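Local atomic coordinates of stage III sporulation protein AB (Bacillus subtilis, PDB entry 6BS9), a protein that is needed for spore formation and probably acts, through this all-helical part, in a secretion-like transport system of the sporulating cell. Residues Arg8-Leu13 and Ala120-Ala125; Ser54-Lys59 and Glu69-Lys74; Tyr86-Gln91 and Thr113-Ser118. All blocks are in the same frame, centred on the assembly; numbering follows the deposited sequence.

Contact 1 (Arg8-Leu13 and Ala120-Ala125)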
loop_
_atom_site.group_PDB
_atom_site.type_symbol
_atom_site.label_atom_id
_atom_site.label_comp_id
_atom_site.label_asym_id
_atom_site.label_seq_id
_atom_site.Cartn_x
_atom_site.Cartn_y
_atom_site.Cartn_z
ATOM N N ARG A 8 -12.662 3.144 -3.629
ATOM C CA ARG A 8 -12.478 3.680 -2.305
ATOM C C ARG A 8 -11.212 3.081 -1.638
ATOM O O ARG A 8 -10.454 3.809 -0.976
ATOM C CB ARG A 8 -13.744 3.474 -1.476
ATOM C CG ARG A 8 -13.736 4.051 -0.049
ATOM C CD ARG A 8 -15.047 3.768 0.784
ATOM N NE ARG A 8 -15.350 4.844 1.743
ATOM C CZ ARG A 8 -15.050 4.874 3.058
ATOM N NH1 ARG A 8 -15.402 5.953 3.770
ATOM N NH2 ARG A 8 -14.413 3.867 3.684
ATOM N N GLN A 9 -10.971 1.799 -1.825
ATOM C CA GLN A 9 -9.840 1.179 -1.177
ATOM C C GLN A 9 -8.530 1.566 -1.881
ATOM O O GLN A 9 -7.505 1.796 -1.222
ATOM C CB GLN A 9 -10.019 -0.335 -1.090
ATOM C CG GLN A 9 -11.065 -0.768 -0.054
ATOM C CD GLN A 9 -11.215 -2.297 0.102
ATOM O OE1 GLN A 9 -10.460 -3.111 -0.459
ATOM N NE2 GLN A 9 -12.243 -2.672 0.846
ATOM N N ILE A 10 -8.590 1.751 -3.204
ATOM C CA ILE A 10 -7.420 2.256 -3.923
ATOM C C ILE A 10 -7.081 3.647 -3.473
ATOM O O ILE A 10 -5.950 3.971 -3.222
ATOM C CB ILE A 10 -7.665 2.202 -5.438
ATOM C CG1 ILE A 10 -7.765 0.730 -5.843
ATOM C CG2 ILE A 10 -6.507 2.834 -6.185
ATOM C CD1 ILE A 10 -8.331 0.546 -7.223
ATOM N N ARG A 11 -8.091 4.456 -3.261
ATOM C CA ARG A 11 -7.885 5.831 -2.838
ATOM C C ARG A 11 -7.197 5.891 -1.505
ATOM O O ARG A 11 -6.259 6.674 -1.303
ATOM C CB ARG A 11 -9.240 6.551 -2.800
ATOM C CG ARG A 11 -9.180 8.037 -2.713
ATOM C CD ARG A 11 -10.585 8.611 -2.823
ATOM N NE ARG A 11 -11.467 8.152 -1.752
ATOM C CZ ARG A 11 -12.656 7.635 -2.043
ATOM N NH1 ARG A 11 -13.412 7.249 -1.047
ATOM N NH2 ARG A 11 -13.086 7.515 -3.349
ATOM N N GLN A 12 -7.675 5.063 -0.584
ATOM C CA GLN A 12 -7.036 4.903 0.743
ATOM C C GLN A 12 -5.591 4.434 0.667
ATOM O O GLN A 12 -4.761 4.914 1.415
ATOM C CB GLN A 12 -7.819 3.849 1.567
ATOM C CG GLN A 12 -9.171 4.322 2.083
ATOM C CD GLN A 12 -9.953 3.185 2.721
ATOM O OE1 GLN A 12 -9.893 2.029 2.322
ATOM N NE2 GLN A 12 -10.674 3.517 3.739
ATOM N N LEU A 13 -5.309 3.456 -0.238
ATOM C CA LEU A 13 -3.948 2.973 -0.434
ATOM C C LEU A 13 -3.022 4.075 -0.968
ATOM O O LEU A 13 -1.905 4.226 -0.487
ATOM C CB LEU A 13 -3.952 1.776 -1.350
ATOM C CG LEU A 13 -4.430 0.487 -0.687
ATOM C CD1 LEU A 13 -4.772 -0.508 -1.739
ATOM C CD2 LEU A 13 -3.390 -0.080 0.245
ATOM N N ALA A 120 -8.825 5.219 -11.591
ATOM C CA ALA A 120 -9.636 5.704 -12.678
ATOM C C ALA A 120 -10.439 4.572 -13.364
ATOM O O ALA A 120 -11.555 4.835 -13.806
ATOM C CB ALA A 120 -8.748 6.483 -13.687
ATOM N N ASP A 121 -9.784 3.413 -13.596
ATOM C CA ASP A 121 -10.370 2.260 -14.273
ATOM C C ASP A 121 -11.560 1.763 -13.449
ATOM O O ASP A 121 -12.656 1.618 -13.966
ATOM C CB ASP A 121 -9.336 1.147 -14.400
ATOM C CG ASP A 121 -8.181 1.460 -15.385
ATOM O OD1 ASP A 121 -8.327 2.369 -16.236
ATOM O OD2 ASP A 121 -7.170 0.745 -15.366
ATOM N N ALA A 122 -11.358 1.683 -12.136
ATOM C CA ALA A 122 -12.372 1.295 -11.234
ATOM C C ALA A 122 -13.555 2.251 -11.140
ATOM O O ALA A 122 -14.700 1.806 -11.195
ATOM C CB ALA A 122 -11.781 1.048 -9.882
ATOM N N GLU A 123 -13.295 3.538 -11.131
ATOM C CA GLU A 123 -14.365 4.514 -11.210
ATOM C C GLU A 123 -15.138 4.412 -12.523
ATOM O O GLU A 123 -16.357 4.642 -12.544
ATOM C CB GLU A 123 -13.838 5.929 -11.062
ATOM C CG GLU A 123 -13.384 6.275 -9.668
ATOM C CD GLU A 123 -14.503 6.572 -8.712
ATOM O OE1 GLU A 123 -15.679 6.678 -9.127
ATOM O OE2 GLU A 123 -14.208 6.624 -7.492
ATOM N N GLN A 124 -14.415 4.186 -13.625
ATOM C CA GLN A 124 -15.035 4.051 -14.949
ATOM C C GLN A 124 -15.968 2.818 -14.990
ATOM O O GLN A 124 -17.118 2.949 -15.438
ATOM C CB GLN A 124 -13.965 4.004 -16.047
ATOM C CG GLN A 124 -14.393 3.387 -17.379
ATOM C CD GLN A 124 -13.288 3.415 -18.439
ATOM O OE1 GLN A 124 -12.229 4.009 -18.262
ATOM N NE2 GLN A 124 -13.515 2.716 -19.506
ATOM N N ALA A 125 -15.488 1.670 -14.494
ATOM C CA ALA A 125 -16.324 0.439 -14.351
ATOM C C ALA A 125 -17.612 0.657 -13.523
ATOM O O ALA A 125 -18.694 0.340 -14.001
ATOM C CB ALA A 125 -15.524 -0.684 -13.729
HETATM O O HOH W 1 -12.030 7.190 -5.852
#
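I10 on helix 2-26 and A122 on helix 101-128 bring the two backbones nearest, with 8.9 Å between I10 CA and A122 CA. Both side chains start toward the other helix. I10 meets A122 with the end of its longer branch: CD1 lies 4.4 Å from A122 CB. The ethyl arm is stretched out (chi2 166°), and this carries CD1 across the gap to the methyl. It is a light apolar touch, and the two segments bury only 74 Å² between them.

Beside it runs a polar bridge. R11 and E123 carry opposite charges, but R11 NH2 and E123 OE2 are 4.4 Å apart, too far for a salt bridge. E123 OE2 lies at the guanidinium edge, near its plane. One water fills the step: it accepts from R11 NH2 at 2.7 Å and donates to E123 OE2 at 2.8 Å. The R11 chain turns at chi3 (61°), and one guanidinium face then lies against CA of R8, one turn earlier on its own helix. I10 also packs on L115 and E119, while A122 rests on R6 and P7.

One light apolar touch and a water-bridged charge pair thus join the first and last helices of this all-helical bundle.

Contact 2 (Ser54-Lys59 and Glu69-Lys74)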
loop_
_atom_site.group_PDB
_atom_site.type_symbol
_atom_site.label_atom_id
_atom_site.label_comp_id
_atom_site.label_asym_id
_atom_site.label_seq_id
_atom_site.Cartn_x
_atom_site.Cartn_y
_atom_site.Cartn_z
ATOM N N SER A 54 3.333 -3.016 10.339
ATOM C CA SER A 54 3.967 -2.486 11.556
ATOM C C SER A 54 4.394 -3.573 12.516
ATOM O O SER A 54 5.519 -3.633 12.945
ATOM C CB SER A 54 2.993 -1.540 12.270
ATOM O OG SER A 54 3.547 -1.061 13.462
ATOM N N ASP A 55 3.499 -4.507 12.808
ATOM C CA ASP A 55 3.883 -5.658 13.614
ATOM C C ASP A 55 5.091 -6.411 13.022
ATOM O O ASP A 55 5.956 -6.833 13.731
ATOM C CB ASP A 55 2.701 -6.648 13.723
ATOM C CG ASP A 55 1.560 -6.101 14.516
ATOM O OD1 ASP A 55 1.759 -5.105 15.276
ATOM O OD2 ASP A 55 0.432 -6.654 14.374
ATOM N N GLN A 56 5.079 -6.665 11.725
ATOM C CA GLN A 56 6.076 -7.559 11.118
ATOM C C GLN A 56 7.399 -6.891 11.199
ATOM O O GLN A 56 8.367 -7.526 11.490
ATOM C CB GLN A 56 5.746 -7.894 9.642
ATOM C CG GLN A 56 4.892 -9.125 9.356
ATOM C CD GLN A 56 5.262 -10.294 10.225
ATOM O OE1 GLN A 56 4.578 -10.582 11.201
ATOM N NE2 GLN A 56 6.351 -10.957 9.891
ATOM N N LEU A 57 7.434 -5.612 10.884
ATOM C CA LEU A 57 8.657 -4.845 10.997
ATOM C C LEU A 57 9.192 -4.758 12.402
ATOM O O LEU A 57 10.367 -4.986 12.647
ATOM C CB LEU A 57 8.408 -3.414 10.611
ATOM C CG LEU A 57 8.270 -3.140 9.155
ATOM C CD1 LEU A 57 7.582 -1.803 8.941
ATOM C CD2 LEU A 57 9.632 -3.205 8.474
ATOM N N ASP A 58 8.309 -4.498 13.359
ATOM C CA ASP A 58 8.776 -4.192 14.689
ATOM C C ASP A 58 9.470 -5.394 15.331
ATOM O O ASP A 58 10.577 -5.268 15.845
ATOM C CB ASP A 58 7.640 -3.685 15.567
ATOM C CG ASP A 58 8.142 -2.843 16.736
ATOM O OD1 ASP A 58 9.073 -2.077 16.479
ATOM O OD2 ASP A 58 7.693 -2.922 17.893
ATOM N N LYS A 59 8.783 -6.538 15.271
ATOM C CA LYS A 59 9.154 -7.842 15.831
ATOM C C LYS A 59 9.412 -8.746 14.659
ATOM O O LYS A 59 8.547 -9.461 14.130
ATOM C CB LYS A 59 8.035 -8.323 16.792
ATOM C CG LYS A 59 8.264 -7.876 18.233
ATOM C CD LYS A 59 7.006 -8.011 19.072
ATOM C CE LYS A 59 7.338 -7.853 20.554
ATOM N NZ LYS A 59 6.109 -7.913 21.387
ATOM N N GLU A 69 5.453 -8.007 1.911
ATOM C CA GLU A 69 4.918 -9.149 1.159
ATOM C C GLU A 69 4.077 -10.042 2.041
ATOM O O GLU A 69 2.970 -10.419 1.662
ATOM C CB GLU A 69 6.008 -10.011 0.507
ATOM C CG GLU A 69 6.016 -9.880 -0.992
ATOM C CD GLU A 69 6.981 -8.852 -1.524
ATOM O OE1 GLU A 69 8.186 -9.193 -1.482
ATOM O OE2 GLU A 69 6.508 -7.787 -2.031
ATOM N N GLN A 70 4.592 -10.353 3.220
ATOM C CA GLN A 70 3.884 -11.189 4.189
ATOM C C GLN A 70 2.567 -10.533 4.627
ATOM O O GLN A 70 1.551 -11.173 4.677
ATOM C CB GLN A 70 4.799 -11.478 5.384
ATOM C CG GLN A 70 4.796 -12.920 5.867
ATOM C CD GLN A 70 5.834 -13.206 6.964
ATOM O OE1 GLN A 70 5.477 -13.641 8.078
ATOM N NE2 GLN A 70 7.133 -12.964 6.661
ATOM N N SER A 71 2.584 -9.232 4.899
ATOM C CA SER A 71 1.382 -8.563 5.335
ATOM C C SER A 71 0.360 -8.489 4.244
ATOM O O SER A 71 -0.832 -8.699 4.445
ATOM C CB SER A 71 1.706 -7.151 5.840
ATOM O OG SER A 71 2.796 -7.156 6.736
ATOM N N LEU A 72 0.846 -8.247 3.067
ATOM C CA LEU A 72 -0.024 -8.236 1.918
ATOM C C LEU A 72 -0.808 -9.559 1.691
ATOM O O LEU A 72 -2.023 -9.540 1.411
ATOM C CB LEU A 72 0.809 -7.839 0.689
ATOM C CG LEU A 72 0.094 -7.715 -0.645
ATOM C CD1 LEU A 72 -0.957 -6.604 -0.575
ATOM C CD2 LEU A 72 1.140 -7.453 -1.736
ATOM N N LYS A 73 -0.108 -10.682 1.744
ATOM C CA LYS A 73 -0.728 -12.018 1.549
ATOM C C LYS A 73 -1.714 -12.332 2.644
ATOM O O LYS A 73 -2.788 -12.896 2.424
ATOM C CB LYS A 73 0.340 -13.122 1.471
ATOM C CG LYS A 73 1.216 -13.046 0.199
ATOM C CD LYS A 73 1.977 -14.338 -0.122
ATOM C CE LYS A 73 3.489 -14.370 0.167
ATOM N NZ LYS A 73 4.373 -14.390 -1.043
ATOM N N LYS A 74 -1.323 -11.968 3.846
ATOM C CA LYS A 74 -2.147 -12.200 5.007
ATOM C C LYS A 74 -3.477 -11.461 4.862
ATOM O O LYS A 74 -4.513 -12.002 5.224
ATOM C CB LYS A 74 -1.329 -11.769 6.242
ATOM C CG LYS A 74 -1.828 -12.124 7.631
ATOM C CD LYS A 74 -1.077 -11.251 8.684
ATOM C CE LYS A 74 -1.780 -11.222 10.079
ATOM N NZ LYS A 74 -2.276 -12.529 10.636
#
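Q56 reaches from helix 46-58 toward Q70 and S71 on helix 64-75 and makes both of the close approaches between these segments. Its amide end meets the amide of Q70. Q56 NE2 lies 3.4 Å from Q70 OE1, but the angle is poor and no hydrogen bond forms. The two side chains cross at about a right angle, and their amide planes are turned 45° against each other. Q56 NE2 is also 3.7 Å from Q70 CD.

Further back along the same side chain, Q56 CG touches S71 OG at 3.9 Å. The Q56 chain bends at chi2 (-41°), which turns the amide toward Q70, while CG stays beside S71 OG. The Q70 chain runs extended beyond CG, which takes its amide out to that of Q56.

The next shell holds these groups in place. Q56 NE2 is hydrogen-bonded to D62 OD2, in the link between the two helices. S71 OG is hydrogen-bonded to A67 O, one turn back on its own helix, and the S71 side chain also packs on A52 and F53. The backbones are nearest at this point, with Q56 CA 7.5 Å from S71 CA, and the small serine suits so close a passage. Helices 46-58 and 64-75 follow each other in the chain, joined by a short link.

The polar groups thus meet by packing, while Q56 NE2 and S71 OG find their hydrogen bonds elsewhere; the contact itself probably adds little directional bonding.

Contact 3 (Tyr86-Gln91 and Thr113-Ser118)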
loop_
_atom_site.group_PDB
_atom_site.type_symbol
_atom_site.label_atom_id
_atom_site.label_comp_id
_atom_site.label_asym_id
_atom_site.label_seq_id
_atom_site.Cartn_x
_atom_site.Cartn_y
_atom_site.Cartn_z
ATOM N N TYR A 86 -2.944 -6.182 -6.695
ATOM C CA TYR A 86 -2.036 -7.081 -5.957
ATOM C C TYR A 86 -0.631 -6.923 -6.509
ATOM O O TYR A 86 0.331 -6.778 -5.743
ATOM C CB TYR A 86 -2.438 -8.582 -6.043
ATOM C CG TYR A 86 -1.420 -9.506 -5.352
ATOM C CD1 TYR A 86 -1.413 -9.660 -3.958
ATOM C CD2 TYR A 86 -0.459 -10.210 -6.093
ATOM C CE1 TYR A 86 -0.498 -10.487 -3.333
ATOM C CE2 TYR A 86 0.479 -11.035 -5.463
ATOM C CZ TYR A 86 0.471 -11.140 -4.086
ATOM O OH TYR A 86 1.390 -11.942 -3.444
ATOM N N GLU A 87 -0.520 -6.949 -7.835
ATOM C CA GLU A 87 0.780 -6.879 -8.474
ATOM C C GLU A 87 1.434 -5.516 -8.219
ATOM O O GLU A 87 2.607 -5.440 -7.946
ATOM C CB GLU A 87 0.675 -7.181 -9.995
ATOM C CG GLU A 87 0.396 -8.669 -10.332
ATOM C CD GLU A 87 1.453 -9.644 -9.808
ATOM O OE1 GLU A 87 2.696 -9.293 -9.842
ATOM O OE2 GLU A 87 1.044 -10.756 -9.334
ATOM N N VAL A 88 0.650 -4.457 -8.283
ATOM C CA VAL A 88 1.167 -3.177 -7.953
ATOM C C VAL A 88 1.651 -3.129 -6.520
ATOM O O VAL A 88 2.757 -2.644 -6.255
ATOM C CB VAL A 88 0.145 -2.049 -8.235
ATOM C CG1 VAL A 88 0.645 -0.718 -7.693
ATOM C CG2 VAL A 88 -0.111 -1.940 -9.741
ATOM N N LEU A 89 0.848 -3.636 -5.583
ATOM C CA LEU A 89 1.257 -3.654 -4.185
ATOM C C LEU A 89 2.487 -4.531 -3.917
ATOM O O LEU A 89 3.341 -4.179 -3.105
ATOM C CB LEU A 89 0.072 -4.010 -3.311
ATOM C CG LEU A 89 -1.023 -2.929 -3.324
ATOM C CD1 LEU A 89 -2.289 -3.411 -2.716
ATOM C CD2 LEU A 89 -0.579 -1.634 -2.614
ATOM N N LYS A 90 2.603 -5.630 -4.633
ATOM C CA LYS A 90 3.792 -6.475 -4.584
ATOM C C LYS A 90 4.996 -5.731 -5.101
ATOM O O LYS A 90 6.044 -5.781 -4.475
ATOM C CB LYS A 90 3.568 -7.767 -5.394
ATOM C CG LYS A 90 4.666 -8.818 -5.233
ATOM C CD LYS A 90 4.381 -10.095 -6.040
ATOM C CE LYS A 90 5.382 -11.220 -5.717
ATOM N NZ LYS A 90 4.848 -12.603 -5.977
ATOM N N GLN A 91 4.866 -5.053 -6.242
ATOM C CA GLN A 91 5.976 -4.205 -6.775
ATOM C C GLN A 91 6.377 -3.100 -5.794
ATOM O O GLN A 91 7.555 -2.795 -5.659
ATOM C CB GLN A 91 5.892 -3.717 -8.276
ATOM C CG GLN A 91 4.585 -3.370 -8.975
ATOM C CD GLN A 91 4.771 -2.373 -10.174
ATOM O OE1 GLN A 91 4.030 -1.414 -10.303
ATOM N NE2 GLN A 91 5.772 -2.609 -11.015
ATOM N N THR A 113 1.423 6.155 -8.977
ATOM C CA THR A 113 0.751 6.506 -10.239
ATOM C C THR A 113 -0.028 5.366 -10.794
ATOM O O THR A 113 -1.089 5.568 -11.384
ATOM C CB THR A 113 1.765 6.950 -11.289
ATOM O OG1 THR A 113 2.551 7.990 -10.742
ATOM C CG2 THR A 113 1.086 7.520 -12.496
ATOM N N HIS A 114 0.495 4.155 -10.629
ATOM C CA HIS A 114 -0.232 2.993 -11.084
ATOM C C HIS A 114 -1.553 2.842 -10.398
ATOM O O HIS A 114 -2.602 2.622 -11.045
ATOM C CB HIS A 114 0.551 1.726 -10.920
ATOM C CG HIS A 114 0.193 0.702 -11.948
ATOM N ND1 HIS A 114 1.157 0.034 -12.665
ATOM C CD2 HIS A 114 -1.007 0.333 -12.483
ATOM C CE1 HIS A 114 0.573 -0.781 -13.524
ATOM N NE2 HIS A 114 -0.740 -0.622 -13.431
ATOM N N LEU A 115 -1.537 3.067 -9.098
ATOM C CA LEU A 115 -2.800 3.096 -8.322
ATOM C C LEU A 115 -3.752 4.220 -8.778
ATOM O O LEU A 115 -4.963 4.030 -8.840
ATOM C CB LEU A 115 -2.497 3.260 -6.804
ATOM C CG LEU A 115 -1.868 2.037 -6.121
ATOM C CD1 LEU A 115 -1.505 2.346 -4.711
ATOM C CD2 LEU A 115 -2.801 0.827 -6.162
ATOM N N GLU A 116 -3.208 5.376 -9.127
ATOM C CA GLU A 116 -4.030 6.465 -9.676
ATOM C C GLU A 116 -4.754 6.037 -10.938
ATOM O O GLU A 116 -5.951 6.317 -11.158
ATOM C CB GLU A 116 -3.097 7.652 -9.968
ATOM C CG GLU A 116 -3.204 8.701 -8.939
ATOM C CD GLU A 116 -2.258 9.839 -9.283
ATOM O OE1 GLU A 116 -1.068 9.832 -8.856
ATOM O OE2 GLU A 116 -2.745 10.728 -9.971
ATOM N N ALA A 117 -4.025 5.298 -11.757
ATOM C CA ALA A 117 -4.552 4.814 -13.001
ATOM C C ALA A 117 -5.613 3.746 -12.721
ATOM O O ALA A 117 -6.687 3.790 -13.314
ATOM C CB ALA A 117 -3.427 4.281 -13.894
ATOM N N SER A 118 -5.314 2.820 -11.811
ATOM C CA SER A 118 -6.320 1.774 -11.472
ATOM C C SER A 118 -7.568 2.344 -10.787
ATOM O O SER A 118 -8.688 1.939 -11.123
ATOM C CB SER A 118 -5.737 0.717 -10.603
ATOM O OG SER A 118 -4.653 0.109 -11.225
#
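V88 on helix 83-95 makes a CH-pi contact with the ring of H114 on helix 101-128. The methyl CG2 sits over one face of the imidazole, 3.6 Å from the ring centroid and 15° off the ring normal. Its nearest ring atom is H114 CG, 3.5 Å from V88 CG2. Chi1 of H114 (-150°) swings the ring out toward V88, and chi2 turns its face to CG2.

The second methyl of V88 serves an apolar contact. V88 CG1 lies 4.0 Å from L115 CG, and L115 CD2 is only slightly farther from it. One valine thus spans two neighbouring residues, with one branch on the ring and the other on the leucine. L115 also packs on I10 and L17 of helix 2-26, so this side of the contact continues into the buried interior.

The two helix segments run antiparallel, at 168°, with their axes 10.3 Å apart. They belong to consecutive helices of an all-helical bundle. Replacing V88 with an alanine would probably leave the H114 face without its methyl cover and open a gap beside L115.

The polar approach across the contact is looser. Q91 OE1 lies 4.0 Å from H114 ND1, with no hydrogen bond between them, and comes to the ring obliquely. The amide and ring planes stand nearly perpendicular.

Hydrogen bonds form within helix 101-128, where the carbonyl oxygen H114 O accepts from two donors, S118 N and S118 OG. The hydroxyl bond is 3.2 Å long from S118 OG to H114 O, and its donor stands above the carbonyl plane. A sulfate ion, probably from the crystallisation liquor, lies about 3 Å from the H114 side chain.

Contacts 1 and 3 share helix 101-128 and lie close, with centres about 11 Å apart. They touch directly: I10 CG2 is 3.3 Å from L115 O, and L13 meets L89. Contact 2 lies about 24 Å from contact 1 and about 19 Å from contact 3, centre to centre, and on the opposite side of the chain's centre from both. It still touches contact 3, where L72 packs on Y86, but not contact 1. Along the chain, contact 2 closes before contact 3 opens, and both are nested inside the loop closed by contact 1. Contacts 2 and 3 thus tie helices near in sequence, while contact 1 brings the first and last helices together. All three belong to one helical unit.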